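Local coordinates for hypothetical exported protein (Streptococcus pyogenes, PDB 3PSQ) that is a class B sortase involved in pilus assembly, probably acting as a cysteine transpeptidase that works through an acyl-thioester intermediate, at residues A[109-121]-A[130-142]. Sequence-based numbering, arbitrary orientation. Where two conformers were deposited one is given.
Sequences FRKKSFFNKHKEF and KLKINIFACIQTD. With ZN (zinc ion), chain K; EDO (1,2-ethanediol), chain C.
The bent Lys132 side chain crosses that of Glu120 at a slant on one face of the hairpin, its NZ 4.4 Å from Glu120 OE1, beyond salt-bridge range though the opposite charges probably attract. Ile133 and Phe121 form an antiparallel hydrogen-bonded pair: Ile133 N donates to Phe121 O (2.7 Å), and Phe121 N returns a bond to Ile133 O. On the other face from Glu120, Phe121 has CG between its backbone N and carbonyl carbon (chi1 64°), which swings the ring across the neighbouring strand and lays one face on Ile133. Ile133 CB stands 3.8 Å from the ring centroid, almost on the normal, in a CH-pi contact, with CG2 over the same face. Asn134 pairs with Glu120 without hydrogen bonds between them, and its ND2 is held by Glu206. Ile135 N then bonds Lys119 O from above the carbonyl plane (2.8 Å). The Ile135 side chain spreads among three rings, CG1 at the edge of Phe121, CD1 3.7 Å from Phe109 CE1 and CG2 near Phe115. Phe115 brings its edge down on the backbone, CZ 3.6 Å from Phe136 O, where Phe136 and Ala137 form a classic beta bulge opposite Ile202. Beyond it, Cys138 SG packs on Phe109 CB (3.7 Å) and the aliphatic start of Arg110, whose guanidinium lies by the Gln140 side chain and forms a salt bridge with Glu191, the residue following Cys190, the predicted acyl-thioester cysteine. Helix 112-117 thus runs nearly antiparallel over strand 130-142, which pairs with strand 197-205 from Lys132 to Phe136 on the edge away from 120-125, while strand 170-173 lies further along.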
ATOM      1  N   PHE A 109       6.675  -2.794 -11.390  1.00 51.63           N
ATOM      2  CA  PHE A 109       5.386  -2.462 -11.976  1.00 52.14           C
ATOM      3  C   PHE A 109       5.441  -1.355 -13.020  1.00 53.32           C
ATOM      4  O   PHE A 109       4.445  -1.076 -13.680  1.00 53.12           O
ATOM      5  CB  PHE A 109       4.375  -2.141 -10.889  1.00 50.72           C
ATOM      6  CG  PHE A 109       3.908  -3.349 -10.141  1.00 49.03           C
ATOM      7  CD1 PHE A 109       2.958  -4.197 -10.693  1.00 48.26           C
ATOM      8  CD2 PHE A 109       4.424  -3.654  -8.901  1.00 44.90           C
ATOM      9  CE1 PHE A 109       2.518  -5.340  -9.998  1.00 47.09           C
ATOM     10  CE2 PHE A 109       3.992  -4.762  -8.218  1.00 46.74           C
ATOM     11  CZ  PHE A 109       3.024  -5.613  -8.761  1.00 45.89           C
ATOM     12  N   ARG A 110       6.607  -0.724 -13.155  1.00 55.28           N
ATOM     13  CA  ARG A 110       6.859   0.249 -14.214  1.00 56.87           C
ATOM     14  C   ARG A 110       7.040  -0.463 -15.552  1.00 57.39           C
ATOM     15  O   ARG A 110       6.866   0.150 -16.610  1.00 57.99           O
ATOM     16  CB  ARG A 110       8.113   1.081 -13.912  1.00 56.92           C
ATOM     17  CG  ARG A 110       8.047   1.914 -12.605  1.00 61.23           C
ATOM     18  CD  ARG A 110       9.405   2.571 -12.231  1.00 64.18           C
ATOM     19  NE  ARG A 110       9.646   3.670 -13.146  1.00 68.96           N
ATOM     20  CZ  ARG A 110       9.320   4.938 -12.898  1.00 71.58           C
ATOM     21  NH1 ARG A 110       8.793   5.287 -11.728  1.00 73.21           N
ATOM     22  NH2 ARG A 110       9.534   5.868 -13.819  1.00 71.54           N
ATOM     23  N   LYS A 111       7.425  -1.737 -15.508  1.00 57.87           N
ATOM     24  CA  LYS A 111       7.719  -2.498 -16.720  1.00 58.75           C
ATOM     25  C   LYS A 111       6.439  -3.079 -17.317  1.00 58.94           C
ATOM     26  O   LYS A 111       5.673  -3.781 -16.625  1.00 58.13           O
ATOM     27  CB  LYS A 111       8.710  -3.633 -16.430  1.00 58.91           C
ATOM     28  CG  LYS A 111      10.092  -3.207 -15.930  1.00 61.63           C
ATOM     29  CD  LYS A 111      10.767  -4.446 -15.248  1.00 67.23           C
ATOM     30  CE  LYS A 111      12.246  -4.243 -14.830  1.00 69.32           C
ATOM     31  NZ  LYS A 111      13.038  -5.548 -14.998  1.00 69.86           N
ATOM     32  N   LYS A 112       6.213  -2.797 -18.603  1.00 59.54           N
ATOM     33  CA  LYS A 112       4.999  -3.275 -19.304  1.00 60.99           C
ATOM     34  C   LYS A 112       4.727  -4.759 -19.101  1.00 60.02           C
ATOM     35  O   LYS A 112       3.667  -5.140 -18.615  1.00 61.27           O
ATOM     36  CB  LYS A 112       5.048  -2.959 -20.812  1.00 61.99           C
ATOM     37  CG  LYS A 112       3.713  -3.219 -21.534  1.00 66.46           C
ATOM     38  CD  LYS A 112       3.799  -2.861 -23.028  1.00 74.00           C
ATOM     39  CE  LYS A 112       2.449  -3.117 -23.745  1.00 78.00           C
ATOM     40  NZ  LYS A 112       2.551  -3.133 -25.257  1.00 79.48           N
ATOM     41  N   SER A 113       5.691  -5.598 -19.457  1.00 59.20           N
ATOM     42  CA  SER A 113       5.519  -7.038 -19.333  0.50 58.56           C
ATOM     43  C   SER A 113       5.221  -7.460 -17.889  1.00 58.21           C
ATOM     44  O   SER A 113       4.342  -8.311 -17.649  1.00 58.87           O
ATOM     45  CB  SER A 113       6.753  -7.774 -19.871  0.50 58.71           C
ATOM     46  OG  SER A 113       6.772  -9.126 -19.437  0.50 58.69           O
ATOM     47  N   PHE A 114       5.940  -6.884 -16.919  1.00 57.11           N
ATOM     48  CA  PHE A 114       5.692  -7.193 -15.501  1.00 55.37           C
ATOM     49  C   PHE A 114       4.288  -6.745 -15.049  1.00 54.97           C
ATOM     50  O   PHE A 114       3.574  -7.474 -14.385  1.00 54.50           O
ATOM     51  CB  PHE A 114       6.779  -6.573 -14.595  1.00 54.82           C
ATOM     52  CG  PHE A 114       6.724  -7.061 -13.160  1.00 53.17           C
ATOM     53  CD1 PHE A 114       7.516  -8.125 -12.745  1.00 49.49           C
ATOM     54  CD2 PHE A 114       5.859  -6.470 -12.233  1.00 53.37           C
ATOM     55  CE1 PHE A 114       7.461  -8.591 -11.452  1.00 48.92           C
ATOM     56  CE2 PHE A 114       5.796  -6.936 -10.916  1.00 52.24           C
ATOM     57  CZ  PHE A 114       6.590  -8.003 -10.535  1.00 50.89           C
ATOM     58  N   PHE A 115       3.917  -5.532 -15.420  1.00 55.38           N
ATOM     59  CA  PHE A 115       2.603  -4.990 -15.121  1.00 56.12           C
ATOM     60  C   PHE A 115       1.454  -5.778 -15.742  1.00 56.81           C
ATOM     61  O   PHE A 115       0.423  -5.966 -15.114  1.00 56.44           O
ATOM     62  CB  PHE A 115       2.534  -3.559 -15.619  1.00 56.10           C
ATOM     63  CG  PHE A 115       1.251  -2.866 -15.271  1.00 57.92           C
ATOM     64  CD1 PHE A 115       1.064  -2.307 -13.993  1.00 54.59           C
ATOM     65  CD2 PHE A 115       0.215  -2.782 -16.215  1.00 57.16           C
ATOM     66  CE1 PHE A 115      -0.127  -1.661 -13.670  1.00 57.18           C
ATOM     67  CE2 PHE A 115      -0.982  -2.151 -15.893  1.00 57.93           C
ATOM     68  CZ  PHE A 115      -1.160  -1.582 -14.610  1.00 57.16           C
ATOM     69  N   ASN A 116       1.617  -6.232 -16.987  1.00 58.39           N
ATOM     70  CA  ASN A 116       0.596  -7.102 -17.590  1.00 59.47           C
ATOM     71  C   ASN A 116       0.570  -8.510 -16.982  1.00 59.13           C
ATOM     72  O   ASN A 116      -0.449  -9.181 -17.031  1.00 59.32           O
ATOM     73  CB  ASN A 116       0.753  -7.203 -19.112  1.00 60.14           C
ATOM     74  CG  ASN A 116       0.509  -5.876 -19.831  1.00 63.03           C
ATOM     75  OD1 ASN A 116      -0.059  -4.929 -19.274  1.00 65.48           O
ATOM     76  ND2 ASN A 116       0.954  -5.807 -21.087  1.00 66.46           N
ATOM     77  N   LYS A 117       1.671  -8.976 -16.403  1.00 59.25           N
ATOM     78  CA  LYS A 117       1.670 -10.350 -15.884  1.00 59.65           C
ATOM     79  C   LYS A 117       1.112 -10.494 -14.475  1.00 59.56           C
ATOM     80  O   LYS A 117       0.448 -11.489 -14.142  1.00 60.33           O
ATOM     81  CB  LYS A 117       3.065 -10.979 -15.966  1.00 60.41           C
ATOM     82  CG  LYS A 117       3.001 -12.529 -15.883  1.00 63.34           C
ATOM     83  CD  LYS A 117       4.362 -13.202 -15.844  1.00 68.96           C
ATOM     84  CE  LYS A 117       4.226 -14.687 -15.400  1.00 71.27           C
ATOM     85  NZ  LYS A 117       4.632 -14.936 -13.974  1.00 71.63           N
ATOM     86  N   HIS A 118       1.367  -9.489 -13.643  1.00 59.59           N
ATOM     87  CA  HIS A 118       1.013  -9.534 -12.217  1.00 58.73           C
ATOM     88  C   HIS A 118      -0.008  -8.451 -11.948  1.00 59.04           C
ATOM     89  O   HIS A 118       0.293  -7.252 -12.078  1.00 60.40           O
ATOM     90  CB  HIS A 118       2.282  -9.329 -11.401  1.00 58.33           C
ATOM     91  CG  HIS A 118       3.347 -10.334 -11.709  1.00 55.74           C
ATOM     92  ND1 HIS A 118       3.252 -11.654 -11.316  1.00 55.17           N
ATOM     93  CD2 HIS A 118       4.518 -10.223 -12.377  1.00 52.70           C
ATOM     94  CE1 HIS A 118       4.324 -12.315 -11.712  1.00 53.74           C
ATOM     95  NE2 HIS A 118       5.116 -11.464 -12.346  1.00 54.83           N
ATOM     96  N   LYS A 119      -1.222  -8.868 -11.605  1.00 58.47           N
ATOM     97  CA  LYS A 119      -2.400  -8.008 -11.726  1.00 57.75           C
ATOM     98  C   LYS A 119      -3.197  -7.912 -10.439  1.00 56.37           C
ATOM     99  O   LYS A 119      -4.215  -7.236 -10.385  1.00 55.46           O
ATOM    100  CB  LYS A 119      -3.318  -8.567 -12.813  1.00 58.36           C
ATOM    101  CG  LYS A 119      -2.783  -8.441 -14.202  1.00 62.10           C
ATOM    102  CD  LYS A 119      -3.476  -9.450 -15.101  1.00 66.65           C
ATOM    103  CE  LYS A 119      -3.630  -8.892 -16.502  1.00 68.54           C
ATOM    104  NZ  LYS A 119      -4.791  -9.585 -17.135  1.00 70.17           N
ATOM    105  N   GLU A 120      -2.754  -8.609  -9.402  1.00 55.34           N
ATOM    106  CA  GLU A 120      -3.491  -8.583  -8.169  1.00 55.20           C
ATOM    107  C   GLU A 120      -2.551  -8.613  -6.944  1.00 53.74           C
ATOM    108  O   GLU A 120      -1.402  -9.043  -7.022  1.00 53.51           O
ATOM    109  CB  GLU A 120      -4.448  -9.774  -8.137  1.00 55.80           C
ATOM    110  CG  GLU A 120      -3.718 -11.082  -8.384  1.00 61.61           C
ATOM    111  CD  GLU A 120      -4.638 -12.270  -8.473  1.00 69.08           C
ATOM    112  OE1 GLU A 120      -5.146 -12.524  -9.593  1.00 71.93           O
ATOM    113  OE2 GLU A 120      -4.827 -12.946  -7.431  1.00 71.51           O
ATOM    114  N   PHE A 121      -3.060  -8.155  -5.804  1.00 51.59           N
ATOM    115  CA  PHE A 121      -2.440  -8.491  -4.552  1.00 49.03           C
ATOM    116  C   PHE A 121      -3.551  -8.727  -3.591  1.00 49.49           C
ATOM    117  O   PHE A 121      -4.714  -8.422  -3.889  1.00 49.41           O
ATOM    118  CB  PHE A 121      -1.448  -7.422  -4.085  1.00 47.85           C
ATOM    119  CG  PHE A 121      -2.055  -6.065  -3.776  1.00 43.59           C
ATOM    120  CD1 PHE A 121      -2.521  -5.773  -2.495  1.00 39.94           C
ATOM    121  CD2 PHE A 121      -2.079  -5.074  -4.740  1.00 36.57           C
ATOM    122  CE1 PHE A 121      -3.026  -4.496  -2.196  1.00 39.63           C
ATOM    123  CE2 PHE A 121      -2.556  -3.808  -4.470  1.00 37.30           C
ATOM    124  CZ  PHE A 121      -3.043  -3.508  -3.195  1.00 38.69           C
ATOM    125  N   LYS A 130     -10.600 -11.945   3.881  1.00 59.26           N
ATOM    126  CA  LYS A 130      -9.627 -12.033   2.791  1.00 59.32           C
ATOM    127  C   LYS A 130     -10.035 -11.126   1.647  1.00 58.94           C
ATOM    128  O   LYS A 130     -11.184 -11.140   1.212  1.00 59.89           O
ATOM    129  CB  LYS A 130      -9.456 -13.485   2.313  1.00 59.58           C
ATOM    130  CG  LYS A 130      -9.098 -14.431   3.472  1.00 62.64           C
ATOM    131  CD  LYS A 130      -8.113 -15.530   3.130  1.00 68.74           C
ATOM    132  CE  LYS A 130      -8.062 -16.532   4.292  1.00 71.85           C
ATOM    133  NZ  LYS A 130      -7.384 -17.807   3.873  1.00 75.23           N
ATOM    134  N   LEU A 131      -9.122 -10.292   1.186  1.00 56.90           N
ATOM    135  CA  LEU A 131      -9.491  -9.342   0.185  1.00 55.89           C
ATOM    136  C   LEU A 131      -8.581  -9.551  -0.999  1.00 55.05           C
ATOM    137  O   LEU A 131      -7.443  -9.943  -0.847  1.00 55.07           O
ATOM    138  CB  LEU A 131      -9.391  -7.903   0.708  1.00 56.42           C
ATOM    139  CG  LEU A 131      -9.947  -7.680   2.114  1.00 57.90           C
ATOM    140  CD1 LEU A 131      -9.410  -6.397   2.738  1.00 59.57           C
ATOM    141  CD2 LEU A 131     -11.485  -7.693   2.082  1.00 60.87           C
ATOM    142  N   LYS A 132      -9.110  -9.323  -2.186  1.00 53.79           N
ATOM    143  CA  LYS A 132      -8.342  -9.447  -3.387  1.00 53.57           C
ATOM    144  C   LYS A 132      -8.404  -8.074  -3.977  1.00 52.40           C
ATOM    145  O   LYS A 132      -9.464  -7.444  -3.995  1.00 52.65           O
ATOM    146  CB  LYS A 132      -8.960 -10.485  -4.329  1.00 54.34           C
ATOM    147  CG  LYS A 132      -8.266 -10.631  -5.651  1.00 56.70           C
ATOM    148  CD  LYS A 132      -8.893 -11.788  -6.439  1.00 64.81           C
ATOM    149  CE  LYS A 132      -8.866 -11.492  -7.951  1.00 67.29           C
ATOM    150  NZ  LYS A 132      -9.464 -12.601  -8.765  1.00 68.97           N
ATOM    151  N   ILE A 133      -7.265  -7.587  -4.419  1.00 50.96           N
ATOM    152  CA  ILE A 133      -7.223  -6.260  -4.973  1.00 50.52           C
ATOM    153  C   ILE A 133      -6.771  -6.383  -6.398  1.00 50.25           C
ATOM    154  O   ILE A 133      -5.777  -7.045  -6.649  1.00 51.07           O
ATOM    155  CB  ILE A 133      -6.225  -5.367  -4.170  1.00 50.12           C
ATOM    156  CG1 ILE A 133      -6.721  -5.157  -2.742  1.00 49.66           C
ATOM    157  CG2 ILE A 133      -6.027  -4.056  -4.837  1.00 48.96           C
ATOM    158  CD1 ILE A 133      -6.316  -6.246  -1.756  1.00 45.63           C
ATOM    159  N   ASN A 134      -7.489  -5.748  -7.327  1.00 50.17           N
ATOM    160  CA  ASN A 134      -7.130  -5.766  -8.746  1.00 50.41           C
ATOM    161  C   ASN A 134      -6.269  -4.526  -9.113  1.00 50.14           C
ATOM    162  O   ASN A 134      -6.762  -3.396  -9.068  1.00 49.80           O
ATOM    163  CB  ASN A 134      -8.414  -5.756  -9.621  1.00 51.01           C
ATOM    164  CG  ASN A 134      -9.353  -6.926  -9.326  1.00 52.34           C
ATOM    165  OD1 ASN A 134      -8.968  -8.090  -9.463  1.00 56.90           O
ATOM    166  ND2 ASN A 134     -10.587  -6.623  -8.927  1.00 49.56           N
ATOM    167  N   ILE A 135      -5.016  -4.733  -9.500  1.00 49.46           N
ATOM    168  CA  ILE A 135      -4.103  -3.623  -9.781  1.00 49.43           C
ATOM    169  C   ILE A 135      -4.458  -2.917 -11.086  1.00 49.90           C
ATOM    170  O   ILE A 135      -4.669  -3.577 -12.109  1.00 50.38           O
ATOM    171  CB  ILE A 135      -2.614  -4.124  -9.852  1.00 49.50           C
ATOM    172  CG1 ILE A 135      -2.229  -4.859  -8.554  1.00 48.97           C
ATOM    173  CG2 ILE A 135      -1.656  -2.970 -10.217  1.00 47.69           C
ATOM    174  CD1 ILE A 135      -0.891  -5.587  -8.610  1.00 49.01           C
ATOM    175  N   PHE A 136      -4.518  -1.590 -11.091  1.00 49.05           N
ATOM    176  CA  PHE A 136      -4.790  -0.907 -12.356  1.00 49.30           C
ATOM    177  C   PHE A 136      -3.804   0.194 -12.714  1.00 49.60           C
ATOM    178  O   PHE A 136      -3.848   0.681 -13.821  1.00 51.17           O
ATOM    179  CB  PHE A 136      -6.229  -0.369 -12.430  1.00 49.23           C
ATOM    180  CG  PHE A 136      -6.537   0.712 -11.434  1.00 48.59           C
ATOM    181  CD1 PHE A 136      -6.299   2.041 -11.739  1.00 48.18           C
ATOM    182  CD2 PHE A 136      -7.072   0.396 -10.199  1.00 46.82           C
ATOM    183  CE1 PHE A 136      -6.575   3.048 -10.811  1.00 48.29           C
ATOM    184  CE2 PHE A 136      -7.366   1.395  -9.261  1.00 47.08           C
ATOM    185  CZ  PHE A 136      -7.125   2.711  -9.567  1.00 47.74           C
ATOM    186  N   ALA A 137      -2.910   0.591 -11.807  1.00 49.29           N
ATOM    187  CA  ALA A 137      -1.944   1.651 -12.137  1.00 48.54           C
ATOM    188  C   ALA A 137      -0.637   1.543 -11.368  1.00 48.52           C
ATOM    189  O   ALA A 137      -0.616   1.145 -10.203  1.00 48.03           O
ATOM    190  CB  ALA A 137      -2.561   3.033 -11.910  1.00 48.90           C
ATOM    191  N   CYS A 138       0.448   1.916 -12.044  1.00 48.44           N
ATOM    192  CA  CYS A 138       1.723   2.197 -11.408  1.00 48.54           C
ATOM    193  C   CYS A 138       2.025   3.666 -11.619  1.00 48.68           C
ATOM    194  O   CYS A 138       2.110   4.126 -12.761  1.00 48.64           O
ATOM    195  CB  CYS A 138       2.817   1.377 -12.080  1.00 49.11           C
ATOM    196  SG  CYS A 138       4.412   1.513 -11.270  1.00 48.59           S
ATOM    197  N   ILE A 139       2.211   4.402 -10.532  1.00 48.62           N
ATOM    198  CA  ILE A 139       2.296   5.878 -10.574  1.00 48.49           C
ATOM    199  C   ILE A 139       3.687   6.407 -10.198  1.00 49.09           C
ATOM    200  O   ILE A 139       4.336   5.895  -9.270  1.00 48.81           O
ATOM    201  CB  ILE A 139       1.250   6.458  -9.586  1.00 48.51           C
ATOM    202  CG1 ILE A 139      -0.174   6.072 -10.019  1.00 49.95           C
ATOM    203  CG2 ILE A 139       1.427   7.963  -9.346  1.00 48.65           C
ATOM    204  CD1 ILE A 139      -1.164   5.965  -8.876  1.00 51.84           C
ATOM    205  N   GLN A 140       4.165   7.402 -10.935  1.00 49.22           N
ATOM    206  CA  GLN A 140       5.349   8.121 -10.502  0.50 49.79           C
ATOM    207  C   GLN A 140       4.946   9.528 -10.114  1.00 50.00           C
ATOM    208  O   GLN A 140       4.394  10.303 -10.904  1.00 49.30           O
ATOM    209  CB  GLN A 140       6.473   8.162 -11.536  0.50 50.28           C
ATOM    210  CG  GLN A 140       7.636   9.099 -11.111  0.50 51.69           C
ATOM    211  CD  GLN A 140       8.724   8.412 -10.268  0.50 54.51           C
ATOM    212  OE1 GLN A 140       8.694   8.425  -9.028  0.50 52.30           O
ATOM    213  NE2 GLN A 140       9.699   7.811 -10.954  0.50 55.71           N
ATOM    214  N   THR A 141       5.197   9.840  -8.856  1.00 49.29           N
ATOM    215  CA  THR A 141       4.816  11.117  -8.364  1.00 48.85           C
ATOM    216  C   THR A 141       5.922  11.517  -7.407  1.00 48.65           C
ATOM    217  O   THR A 141       7.002  10.933  -7.437  1.00 48.12           O
ATOM    218  CB  THR A 141       3.406  11.047  -7.723  1.00 48.36           C
ATOM    219  OG1 THR A 141       3.021  12.351  -7.356  1.00 49.68           O
ATOM    220  CG2 THR A 141       3.372  10.161  -6.481  1.00 48.25           C
ATOM    221  N   ASP A 142       5.691  12.536  -6.594  1.00 49.09           N
ATOM    222  CA  ASP A 142       6.701  12.891  -5.598  1.00 49.36           C
ATOM    223  C   ASP A 142       6.065  13.091  -4.220  1.00 48.50           C
ATOM    224  O   ASP A 142       4.827  12.975  -4.073  1.00 49.12           O
ATOM    225  CB  ASP A 142       7.497  14.102  -6.053  1.00 48.65           C
ATOM    226  CG  ASP A 142       6.652  15.326  -6.170  1.00 50.32           C
ATOM    227  OD1 ASP A 142       5.700  15.494  -5.390  1.00 50.75           O
ATOM    228  OD2 ASP A 142       6.957  16.151  -7.045  1.00 54.20           O
TER
HETATM  229 ZN    ZN K 314       6.680 -12.838 -12.528  1.00 74.78          ZN
HETATM  230  C1  EDO C 238       8.647  -2.115 -21.089  1.00 88.77           C
HETATM  231  O1  EDO C 238       8.202  -1.157 -20.114  1.00 85.97           O
HETATM  232  C2  EDO C 238       9.138  -3.417 -20.430  1.00 88.51           C
HETATM  233  O2  EDO C 238       8.157  -4.454 -20.617  1.00 88.77           O
HETATM  234  O   HOH W   1       7.336 -11.396 -13.961  1.00 52.22           O
HETATM  235  O   HOH W   2       8.514 -12.332 -10.768  1.00 65.21           O
HETATM  236  O   HOH W   3       6.037 -14.715 -10.974  1.00 59.94           O